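Local coordinates for protein transcriptional regulator (NtrC family) (Aquifex aeolicus, PDB 3DZD) that probably activates sigma54-dependent transcription with an AAA+ ATPase under the control of its receiver domain, captured here in the inactive state, at residues I19-Y25 with F108-K113; A30-R34 with M54-G59; A153-G159 with S292-L298; S197-H202 with K214-L218. All blocks are in the same frame, centred on the assembly; numbering follows the deposited sequence.

Two of the contacts lie in the receiver domain and two in the ATPase domain. Following the chain, contact 1 packs the end of helix 10-22 on helix 105-119 and so closes a span covering most of the receiver. Contact 2 falls within that span, joining the start of helix 33-42 to the turn between strands 53-54 and 57-58. The chain then passes on to the ATPase, where contact 3 pairs strand 155-158 with the edge strand 294-297. Contact 4, where helix 195-200 and the start of helix 217-220 meet at the base of the hairpin 201-202 and 214-215, is enclosed in that second span. No spans cross, and the centres of contacts 1 and 3 are about 52 Å apart.

Contact 1. Residues I19-Y25 with F108-K113; sequences ILEEEGY and FLLTIK
Ile19 and Leu20 both come up to the CD2-CE2-CZ rim of the Phe108 ring. Ile19 CG2 meets the ring at its edge, 3.7 Å from Phe108 CD2, while Leu20, whose side chain runs at about a right angle to Phe108, brings CD2 to within 3.6 Å of Phe108 CE2. With CG2 anti to its backbone N (chi1 -67°), Ile19 can use the same methyl on Leu109, whose CD2 is 3.5 Å from Ile19 CG2. Leu109 CD1 meets the aliphatic CG of Glu23, a residue whose carboxylate suits the exposed margin.

Tyr25 packs against Ile112, one turn after Phe108 on helix 105-119. The two side chains run past each other in opposite directions, and Ile112 CG2 makes a CH-pi contact with one face, 4.0 Å from the Tyr25 centroid. Gly24, with positive phi, completes a Schellman motif at the end of helix 10-22 and leads the chain into Tyr25, whose ring also meets Phe116.

A water bridges the segments, lying 2.7 Å from Tyr25 OH and donating to Leu109 O. Apart from this link the two segments are joined by hydrocarbon packing, so shape and exclusion of water should account for most of the attachment.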
# COMPACT_ATOMS: atom_id res chain seq x y z
N ILE A 19 -0.65 33.42 -10.08
CA ILE A 19 -0.96 32.18 -10.78
C ILE A 19 -1.38 31.10 -9.80
O ILE A 19 -2.42 30.47 -9.98
CB ILE A 19 0.24 31.71 -11.63
CG1 ILE A 19 0.47 32.69 -12.78
CG2 ILE A 19 -0.01 30.30 -12.15
CD1 ILE A 19 1.89 32.71 -13.29
N LEU A 20 -0.57 30.89 -8.77
CA LEU A 20 -0.84 29.86 -7.77
C LEU A 20 -2.19 30.11 -7.12
O LEU A 20 -3.02 29.21 -7.03
CB LEU A 20 0.26 29.83 -6.71
CG LEU A 20 1.62 29.34 -7.21
CD1 LEU A 20 2.70 29.57 -6.16
CD2 LEU A 20 1.55 27.87 -7.59
N GLU A 21 -2.39 31.34 -6.65
CA GLU A 21 -3.63 31.71 -5.99
C GLU A 21 -4.82 31.49 -6.93
O GLU A 21 -5.88 31.03 -6.50
CB GLU A 21 -3.57 33.16 -5.54
CG GLU A 21 -4.72 33.59 -4.64
CD GLU A 21 -4.60 35.04 -4.20
OE1 GLU A 21 -3.50 35.62 -4.38
OE2 GLU A 21 -5.59 35.59 -3.66
N GLU A 22 -4.62 31.83 -8.20
CA GLU A 22 -5.65 31.67 -9.23
C GLU A 22 -6.03 30.21 -9.46
O GLU A 22 -7.09 29.92 -10.00
CB GLU A 22 -5.18 32.31 -10.54
CG GLU A 22 -6.08 32.08 -11.75
CD GLU A 22 -5.65 30.90 -12.62
OE1 GLU A 22 -4.45 30.56 -12.61
OE2 GLU A 22 -6.51 30.32 -13.31
N GLU A 23 -5.15 29.30 -9.05
CA GLU A 23 -5.37 27.87 -9.31
C GLU A 23 -5.73 27.08 -8.06
O GLU A 23 -5.78 25.85 -8.09
CB GLU A 23 -4.15 27.26 -9.99
CG GLU A 23 -3.99 27.69 -11.44
CD GLU A 23 -5.07 27.11 -12.34
OE1 GLU A 23 -5.54 25.99 -12.03
OE2 GLU A 23 -5.42 27.75 -13.35
N GLY A 24 -5.97 27.79 -6.97
CA GLY A 24 -6.39 27.14 -5.74
C GLY A 24 -5.28 26.94 -4.73
O GLY A 24 -5.53 26.48 -3.62
N TYR A 25 -4.05 27.27 -5.11
CA TYR A 25 -2.94 27.13 -4.16
C TYR A 25 -2.83 28.38 -3.31
O TYR A 25 -3.17 29.47 -3.75
CB TYR A 25 -1.61 26.86 -4.87
CG TYR A 25 -1.65 25.71 -5.84
CD1 TYR A 25 -1.49 24.40 -5.41
CD2 TYR A 25 -1.83 25.94 -7.20
CE1 TYR A 25 -1.53 23.35 -6.31
CE2 TYR A 25 -1.87 24.90 -8.11
CZ TYR A 25 -1.72 23.61 -7.66
OH TYR A 25 -1.75 22.57 -8.57
N PHE A 108 4.57 26.12 -15.98
CA PHE A 108 4.66 26.30 -14.54
C PHE A 108 3.63 25.45 -13.79
O PHE A 108 3.98 24.64 -12.93
CB PHE A 108 4.47 27.77 -14.17
CG PHE A 108 4.40 28.01 -12.69
CD1 PHE A 108 5.50 27.77 -11.88
CD2 PHE A 108 3.22 28.45 -12.10
CE1 PHE A 108 5.44 27.98 -10.51
CE2 PHE A 108 3.15 28.67 -10.73
CZ PHE A 108 4.26 28.43 -9.93
N LEU A 109 2.36 25.63 -14.12
CA LEU A 109 1.27 24.93 -13.44
C LEU A 109 1.38 23.42 -13.54
O LEU A 109 1.08 22.71 -12.59
CB LEU A 109 -0.08 25.40 -13.98
CG LEU A 109 -0.46 26.80 -13.51
CD1 LEU A 109 -1.82 27.21 -14.08
CD2 LEU A 109 -0.47 26.85 -12.00
N LEU A 110 1.81 22.93 -14.70
CA LEU A 110 1.99 21.50 -14.89
C LEU A 110 3.08 20.95 -13.97
O LEU A 110 2.93 19.87 -13.38
CB LEU A 110 2.31 21.16 -16.35
CG LEU A 110 2.56 19.67 -16.57
CD1 LEU A 110 1.33 18.86 -16.15
CD2 LEU A 110 2.95 19.36 -18.01
N THR A 111 4.17 21.69 -13.86
CA THR A 111 5.26 21.29 -12.97
C THR A 111 4.83 21.29 -11.49
O THR A 111 5.21 20.41 -10.74
CB THR A 111 6.49 22.20 -13.15
OG1 THR A 111 6.91 22.13 -14.51
CG2 THR A 111 7.62 21.76 -12.26
N ILE A 112 4.06 22.30 -11.10
CA ILE A 112 3.52 22.37 -9.75
C ILE A 112 2.65 21.16 -9.46
O ILE A 112 2.78 20.52 -8.42
CB ILE A 112 2.67 23.64 -9.55
CG1 ILE A 112 3.56 24.88 -9.61
CG2 ILE A 112 1.92 23.58 -8.21
CD1 ILE A 112 4.39 25.10 -8.37
N LYS A 113 1.77 20.84 -10.40
CA LYS A 113 0.89 19.70 -10.24
C LYS A 113 1.68 18.45 -9.94
O LYS A 113 1.35 17.71 -9.00
CB LYS A 113 0.07 19.49 -11.51
CG LYS A 113 -0.98 18.41 -11.36
CD LYS A 113 -1.52 17.96 -12.70
CE LYS A 113 -2.37 16.71 -12.54
NZ LYS A 113 -2.29 15.78 -13.70
O HOH W 1 -1.14 23.14 -11.13

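Contact 2. Residues A30-R34 with M54-G59; sequences AKTLR and MPDGDG
Asp56 is turned with CG between its own backbone N and carbonyl carbon (chi1 47°), a rotation that swings its carboxylate up to the start of helix 33-42. Leu33 in turn has chi1 at -100°, away from the usual staggered values, and sends its two methyls toward the turn 54-57. Each carboxylate oxygen takes one backbone N-H of the first helical turn. Leu33 N donates to Asp56 OD1 over 2.8 Å, meeting the syn lone pair, whereas Arg34 N reaches Asp56 OD2 at 3.2 Å from above the carboxylate plane, 41° out of it. An aspartate suits this place because a helix start leaves such N-H groups without partners inside the helix, and its negative charge is probably stabilised there. Thr32, at the N-cap, sends OG1 to Glu35 N, while its CB touches Asp56 OD2.

The apolar half belongs to Leu33, Met54 and Gly57. Leu33 CD2 lies 3.6 Å from Gly57 C, where a CB on Gly57 would collide with it. Met54, a selenomethionine, bends so that CE reaches 3.3 Å from Lys31 O and also touches Thr32 CA. Trimming Leu33 to an alanine would probably open a gap beside Met54 and Gly57, leaving the turn held on this side by less apolar contact.

Met54 to Gly57 form a type I beta turn in the loop that follows strand 47-51, with the sequence Met-Pro-Asp-Gly; such a Met-Pro turn, following the strand that carries the phospho-acceptor aspartate, is a familiar feature of CheY-like receiver domains.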
# COMPACT_ATOMS: atom_id res chain seq x y z
N ALA A 30 9.33 34.49 -0.35
CA ALA A 30 10.50 34.97 0.37
C ALA A 30 11.46 35.62 -0.63
O ALA A 30 11.74 35.05 -1.68
CB ALA A 30 11.19 33.84 1.09
N LYS A 31 11.95 36.80 -0.30
CA LYS A 31 12.75 37.57 -1.24
C LYS A 31 14.25 37.42 -0.99
O LYS A 31 15.07 37.90 -1.77
CB LYS A 31 12.34 39.04 -1.20
CG LYS A 31 10.86 39.26 -1.52
CD LYS A 31 10.41 40.67 -1.16
CE LYS A 31 8.91 40.85 -1.38
NZ LYS A 31 8.46 42.23 -1.00
N THR A 32 14.60 36.74 0.10
CA THR A 32 15.99 36.48 0.43
C THR A 32 16.10 35.09 1.03
O THR A 32 15.11 34.53 1.50
CB THR A 32 16.53 37.49 1.45
OG1 THR A 32 15.68 37.49 2.60
CG2 THR A 32 16.56 38.89 0.85
N LEU A 33 17.30 34.52 1.01
CA LEU A 33 17.52 33.25 1.68
C LEU A 33 17.25 33.39 3.18
O LEU A 33 16.80 32.44 3.83
CB LEU A 33 18.94 32.74 1.44
CG LEU A 33 19.04 31.67 0.35
CD1 LEU A 33 18.03 31.93 -0.75
CD2 LEU A 33 20.45 31.58 -0.21
N ARG A 34 17.50 34.58 3.71
CA ARG A 34 17.25 34.84 5.12
C ARG A 34 15.77 34.71 5.43
O ARG A 34 15.37 33.94 6.30
CB ARG A 34 17.74 36.23 5.51
CG ARG A 34 17.57 36.56 6.97
CD ARG A 34 18.24 37.88 7.30
NE ARG A 34 18.02 38.30 8.68
CZ ARG A 34 18.89 38.11 9.67
NH1 ARG A 34 20.04 37.50 9.44
NH2 ARG A 34 18.60 38.53 10.90
N MSE A 54 20.50 33.69 -5.54
CA MSE A 54 19.90 34.54 -4.53
C MSE A 54 20.96 35.50 -3.99
O MSE A 54 22.15 35.17 -4.00
CB MSE A 54 19.33 33.69 -3.39
CG MSE A 54 18.12 32.87 -3.80
SE MSE A 54 16.58 34.00 -4.23
CE MSE A 54 16.41 34.98 -2.56
N PRO A 55 20.54 36.68 -3.52
CA PRO A 55 21.49 37.68 -3.02
C PRO A 55 22.36 37.17 -1.88
O PRO A 55 23.58 37.17 -2.00
CB PRO A 55 20.57 38.81 -2.52
CG PRO A 55 19.30 38.63 -3.26
CD PRO A 55 19.15 37.15 -3.45
N ASP A 56 21.74 36.72 -0.79
CA ASP A 56 22.47 36.38 0.43
C ASP A 56 22.87 34.90 0.57
O ASP A 56 22.76 34.33 1.66
CB ASP A 56 21.67 36.82 1.67
CG ASP A 56 20.20 36.42 1.62
OD1 ASP A 56 19.82 35.66 0.70
OD2 ASP A 56 19.43 36.86 2.49
N GLY A 57 23.34 34.30 -0.52
CA GLY A 57 23.80 32.92 -0.47
C GLY A 57 23.65 32.15 -1.77
O GLY A 57 23.06 32.63 -2.74
N ASP A 58 24.20 30.95 -1.79
CA ASP A 58 24.12 30.09 -2.97
C ASP A 58 22.78 29.35 -3.01
O ASP A 58 22.55 28.42 -2.23
CB ASP A 58 25.28 29.09 -2.97
CG ASP A 58 25.48 28.43 -4.31
OD1 ASP A 58 24.67 28.69 -5.23
OD2 ASP A 58 26.44 27.65 -4.45
N GLY A 59 21.90 29.78 -3.91
CA GLY A 59 20.58 29.19 -4.06
C GLY A 59 20.58 27.67 -4.15
O GLY A 59 19.74 27.02 -3.55

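Contact 3. Residues A153-G159 with S292-L298; sequences APVLITG and SVFQIYL
Val155 to Thr158 pair with Phe294 to Tyr297 as parallel neighbours, their short axes 4.7 Å apart and 17° from parallel. Five backbone hydrogen bonds join them. Leu156 uses both its polar backbone atoms, its N giving to Phe294 O at 3.0 Å and its O receiving from Ile296 N; Thr158 does likewise, its N bonding to Ile296 O and its O taking Leu298 N at 2.9 Å. Phe294 N to Pro154 O starts the series.

The apolar contacts gather on the face of Val155, Ile157, Phe294 and Ile296. Val155 has CG1 anti to its backbone N (chi1 -180°), which turns this methyl along the sheet to Ile296 CD1 at 4.0 Å while CG2 comes up at the edge of the Phe294 ring. Ala153 CB rests 3.7 Å from Phe294 CE2. Beta-branched valine and isoleucine suit extended strands, and here they fill the layer beneath helices 136-149 and 165-176.

On the other face, Leu156 and Gln295 run side by side in the same direction, Leu156 CD2 against Gln295 NE2. Polar groups share a water there: it donates to Leu156 O at 2.6 Å, accepts from Gln295 NE2, and lies 2.8 Å from Thr158 OG1.

Strand 294-297 is the edge of a five-stranded parallel sheet whose other side of 155-158 is held by strand 265-270. The order 2-3-4-1-5 is that of AAA+ P-loop ATPases; strand 155-158 leads straight into the P-loop, which begins at Gly159, with the side chain of Leu298 about 6 Å from the bound ADP.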
# COMPACT_ATOMS: atom_id res chain seq x y z
N ALA A 153 17.50 -15.61 -8.15
CA ALA A 153 17.15 -17.01 -8.31
C ALA A 153 15.93 -17.36 -7.45
O ALA A 153 15.79 -16.85 -6.34
CB ALA A 153 18.34 -17.90 -7.95
N PRO A 154 15.03 -18.21 -7.97
CA PRO A 154 13.81 -18.50 -7.21
C PRO A 154 14.09 -19.36 -5.98
O PRO A 154 15.09 -20.07 -5.90
CB PRO A 154 12.94 -19.26 -8.22
CG PRO A 154 13.53 -18.91 -9.58
CD PRO A 154 14.99 -18.81 -9.32
N VAL A 155 13.19 -19.27 -5.00
CA VAL A 155 13.33 -20.02 -3.77
C VAL A 155 12.08 -20.86 -3.55
O VAL A 155 10.97 -20.37 -3.69
CB VAL A 155 13.51 -19.07 -2.56
CG1 VAL A 155 13.65 -19.86 -1.27
CG2 VAL A 155 14.72 -18.18 -2.77
N LEU A 156 12.28 -22.12 -3.22
CA LEU A 156 11.19 -23.01 -2.87
C LEU A 156 11.22 -23.25 -1.36
O LEU A 156 12.22 -23.71 -0.82
CB LEU A 156 11.31 -24.35 -3.61
CG LEU A 156 10.27 -25.41 -3.21
CD1 LEU A 156 8.88 -25.02 -3.71
CD2 LEU A 156 10.65 -26.80 -3.73
N ILE A 157 10.13 -22.91 -0.69
CA ILE A 157 10.01 -23.12 0.74
C ILE A 157 9.13 -24.34 1.03
O ILE A 157 7.94 -24.31 0.74
CB ILE A 157 9.41 -21.89 1.43
CG1 ILE A 157 10.19 -20.63 1.05
CG2 ILE A 157 9.37 -22.07 2.93
CD1 ILE A 157 9.58 -19.35 1.55
N THR A 158 9.72 -25.39 1.58
CA THR A 158 8.96 -26.60 1.94
C THR A 158 8.64 -26.62 3.43
O THR A 158 9.43 -26.20 4.27
CB THR A 158 9.72 -27.90 1.56
OG1 THR A 158 10.03 -27.90 0.17
CG2 THR A 158 8.85 -29.14 1.88
N GLY A 159 7.46 -27.10 3.76
CA GLY A 159 7.05 -27.13 5.15
C GLY A 159 5.60 -27.51 5.24
O GLY A 159 4.85 -27.35 4.28
N SER A 292 13.38 -23.99 -7.72
CA SER A 292 14.07 -24.44 -6.51
C SER A 292 15.60 -24.35 -6.58
O SER A 292 16.29 -25.16 -5.98
CB SER A 292 13.65 -25.87 -6.18
OG SER A 292 14.02 -26.74 -7.23
N VAL A 293 16.11 -23.36 -7.31
CA VAL A 293 17.53 -23.05 -7.34
C VAL A 293 18.07 -22.89 -5.92
O VAL A 293 19.18 -23.32 -5.62
CB VAL A 293 17.80 -21.77 -8.17
CG1 VAL A 293 19.26 -21.40 -8.11
CG2 VAL A 293 17.36 -21.98 -9.61
N PHE A 294 17.29 -22.24 -5.05
CA PHE A 294 17.52 -22.27 -3.61
C PHE A 294 16.33 -22.91 -2.90
O PHE A 294 15.20 -22.79 -3.35
CB PHE A 294 17.68 -20.86 -3.04
CG PHE A 294 18.91 -20.16 -3.50
CD1 PHE A 294 20.16 -20.70 -3.27
CD2 PHE A 294 18.81 -18.93 -4.16
CE1 PHE A 294 21.30 -20.05 -3.71
CE2 PHE A 294 19.94 -18.27 -4.59
CZ PHE A 294 21.19 -18.83 -4.36
N GLN A 295 16.59 -23.56 -1.78
CA GLN A 295 15.51 -24.15 -1.01
C GLN A 295 15.65 -23.82 0.46
O GLN A 295 16.75 -23.55 0.94
CB GLN A 295 15.46 -25.66 -1.19
CG GLN A 295 15.21 -26.11 -2.61
CD GLN A 295 14.82 -27.56 -2.67
OE1 GLN A 295 15.46 -28.36 -3.35
NE2 GLN A 295 13.75 -27.91 -1.95
N ILE A 296 14.53 -23.85 1.16
CA ILE A 296 14.52 -23.70 2.60
C ILE A 296 13.46 -24.66 3.11
O ILE A 296 12.37 -24.74 2.55
CB ILE A 296 14.11 -22.28 3.03
CG1 ILE A 296 15.09 -21.25 2.50
CG2 ILE A 296 13.99 -22.19 4.56
CD1 ILE A 296 14.61 -19.82 2.62
N TYR A 297 13.80 -25.38 4.17
CA TYR A 297 12.87 -26.28 4.83
C TYR A 297 12.49 -25.72 6.19
O TYR A 297 13.36 -25.50 7.03
CB TYR A 297 13.50 -27.66 4.99
CG TYR A 297 12.64 -28.60 5.79
CD1 TYR A 297 11.51 -29.18 5.23
CD2 TYR A 297 12.94 -28.90 7.11
CE1 TYR A 297 10.71 -30.03 5.95
CE2 TYR A 297 12.16 -29.76 7.84
CZ TYR A 297 11.04 -30.32 7.26
OH TYR A 297 10.24 -31.17 7.98
N LEU A 298 11.20 -25.47 6.41
CA LEU A 298 10.71 -25.08 7.73
C LEU A 298 10.20 -26.30 8.48
O LEU A 298 9.26 -26.94 8.03
CB LEU A 298 9.56 -24.07 7.62
CG LEU A 298 9.82 -22.80 6.83
CD1 LEU A 298 8.66 -21.81 6.99
CD2 LEU A 298 11.14 -22.18 7.27
O HOH W 2 12.20 -26.33 -0.69

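Contact 4. Residues S197-H202 with K214-L218; sequences SELFGH and KKGKL
Lys214, with the most surface buried here, sets CB over one face of the His202 ring, while CD and CE pass its NE2-CD2 edge. The CB contact is CH-pi, 3.7 Å from the His202 centroid, and a bend at chi3 (67°) carries NZ on to Glu198 OE2, a salt bridge of 3.5 Å. NZ also makes a weak bond to Ser197 OG. A lysine suits, its stem long enough to pass the ring and bring its charge to the acid; with an alanine here, Glu198 is likely to lose its salt-bridge mate, Ser197 OG its weak bond and the NE2-CD2 edge of His202 its packing.

Glu198 lies alongside Lys217, its OE1 3.5 Å from Lys217 CE. Leu218 sets CD1 over one face of Phe200, a CH-pi contact, and its N donates to Leu199 O on a lone pair at 3.1 Å. Gly201 and Gly216 let the backbones meet at CA-CA 3.6 Å, where any CB would clash.

Lys214 N to His202 O (2.8 Å) helps close the base of the hairpin bearing the family's GAFTGA loop. Strand 182-186 touches Glu198 and Leu199, helix 236-248 adds Val245 against Phe200 and Leu218, and Gln126 of the second subunit packs on Lys217.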
# COMPACT_ATOMS: atom_id res chain seq x y z
N SER A 197 -6.18 -16.95 -14.44
CA SER A 197 -6.67 -15.59 -14.60
C SER A 197 -6.04 -14.65 -13.58
O SER A 197 -5.74 -13.50 -13.88
CB SER A 197 -8.19 -15.56 -14.46
OG SER A 197 -8.64 -14.26 -14.13
N GLU A 198 -5.87 -15.15 -12.36
CA GLU A 198 -5.24 -14.37 -11.30
C GLU A 198 -3.82 -14.00 -11.67
O GLU A 198 -3.35 -12.91 -11.35
CB GLU A 198 -5.23 -15.18 -10.00
CG GLU A 198 -6.56 -15.24 -9.31
CD GLU A 198 -6.95 -13.90 -8.73
OE1 GLU A 198 -6.29 -13.49 -7.74
OE2 GLU A 198 -7.90 -13.27 -9.25
N LEU A 199 -3.15 -14.91 -12.36
CA LEU A 199 -1.75 -14.72 -12.73
C LEU A 199 -1.60 -13.81 -13.95
O LEU A 199 -0.81 -12.87 -13.94
CB LEU A 199 -1.09 -16.07 -13.04
CG LEU A 199 -0.46 -16.87 -11.90
CD1 LEU A 199 0.21 -18.13 -12.45
CD2 LEU A 199 0.56 -16.02 -11.16
N PHE A 200 -2.36 -14.12 -15.00
CA PHE A 200 -2.17 -13.49 -16.30
C PHE A 200 -3.07 -12.28 -16.53
O PHE A 200 -2.85 -11.50 -17.45
CB PHE A 200 -2.37 -14.52 -17.42
CG PHE A 200 -1.32 -15.58 -17.43
CD1 PHE A 200 -0.12 -15.38 -18.10
CD2 PHE A 200 -1.51 -16.77 -16.75
CE1 PHE A 200 0.86 -16.36 -18.11
CE2 PHE A 200 -0.54 -17.75 -16.75
CZ PHE A 200 0.65 -17.54 -17.43
N GLY A 201 -4.08 -12.12 -15.70
CA GLY A 201 -5.03 -11.04 -15.89
C GLY A 201 -5.82 -11.25 -17.16
O GLY A 201 -5.50 -12.12 -17.98
N HIS A 202 -6.86 -10.44 -17.34
CA HIS A 202 -7.70 -10.54 -18.53
C HIS A 202 -7.95 -9.16 -19.11
O HIS A 202 -7.79 -8.15 -18.43
CB HIS A 202 -9.02 -11.23 -18.19
CG HIS A 202 -9.70 -10.68 -16.97
ND1 HIS A 202 -10.64 -9.68 -17.03
CD2 HIS A 202 -9.56 -10.99 -15.66
CE1 HIS A 202 -11.06 -9.40 -15.81
NE2 HIS A 202 -10.42 -10.18 -14.96
N LYS A 214 -8.20 -6.30 -16.40
CA LYS A 214 -7.65 -6.49 -15.06
C LYS A 214 -6.22 -7.02 -15.15
O LYS A 214 -5.93 -7.95 -15.90
CB LYS A 214 -8.52 -7.46 -14.25
CG LYS A 214 -8.10 -7.58 -12.79
CD LYS A 214 -8.56 -8.90 -12.16
CE LYS A 214 -7.85 -10.11 -12.78
NZ LYS A 214 -8.32 -11.41 -12.20
N LYS A 215 -5.33 -6.43 -14.36
CA LYS A 215 -3.92 -6.81 -14.37
C LYS A 215 -3.69 -8.11 -13.59
O LYS A 215 -4.25 -8.31 -12.51
CB LYS A 215 -3.06 -5.70 -13.76
CG LYS A 215 -3.51 -4.30 -14.09
CD LYS A 215 -2.64 -3.25 -13.42
CE LYS A 215 -1.41 -2.92 -14.25
NZ LYS A 215 -0.89 -1.55 -13.97
N GLY A 216 -2.87 -9.00 -14.15
CA GLY A 216 -2.52 -10.22 -13.46
C GLY A 216 -1.48 -9.99 -12.38
O GLY A 216 -0.80 -8.96 -12.38
N LYS A 217 -1.36 -10.95 -11.47
CA LYS A 217 -0.37 -10.88 -10.40
C LYS A 217 1.05 -10.83 -10.98
O LYS A 217 1.93 -10.18 -10.43
CB LYS A 217 -0.50 -12.09 -9.48
CG LYS A 217 -1.90 -12.33 -8.95
CD LYS A 217 -2.18 -11.52 -7.70
CE LYS A 217 -3.21 -12.20 -6.80
NZ LYS A 217 -3.42 -11.48 -5.52
N LEU A 218 1.28 -11.55 -12.08
CA LEU A 218 2.59 -11.50 -12.72
C LEU A 218 3.01 -10.04 -12.90
O LEU A 218 4.11 -9.64 -12.51
CB LEU A 218 2.57 -12.22 -14.07
CG LEU A 218 2.65 -13.74 -14.02
CD1 LEU A 218 2.13 -14.37 -15.30
CD2 LEU A 218 4.08 -14.16 -13.75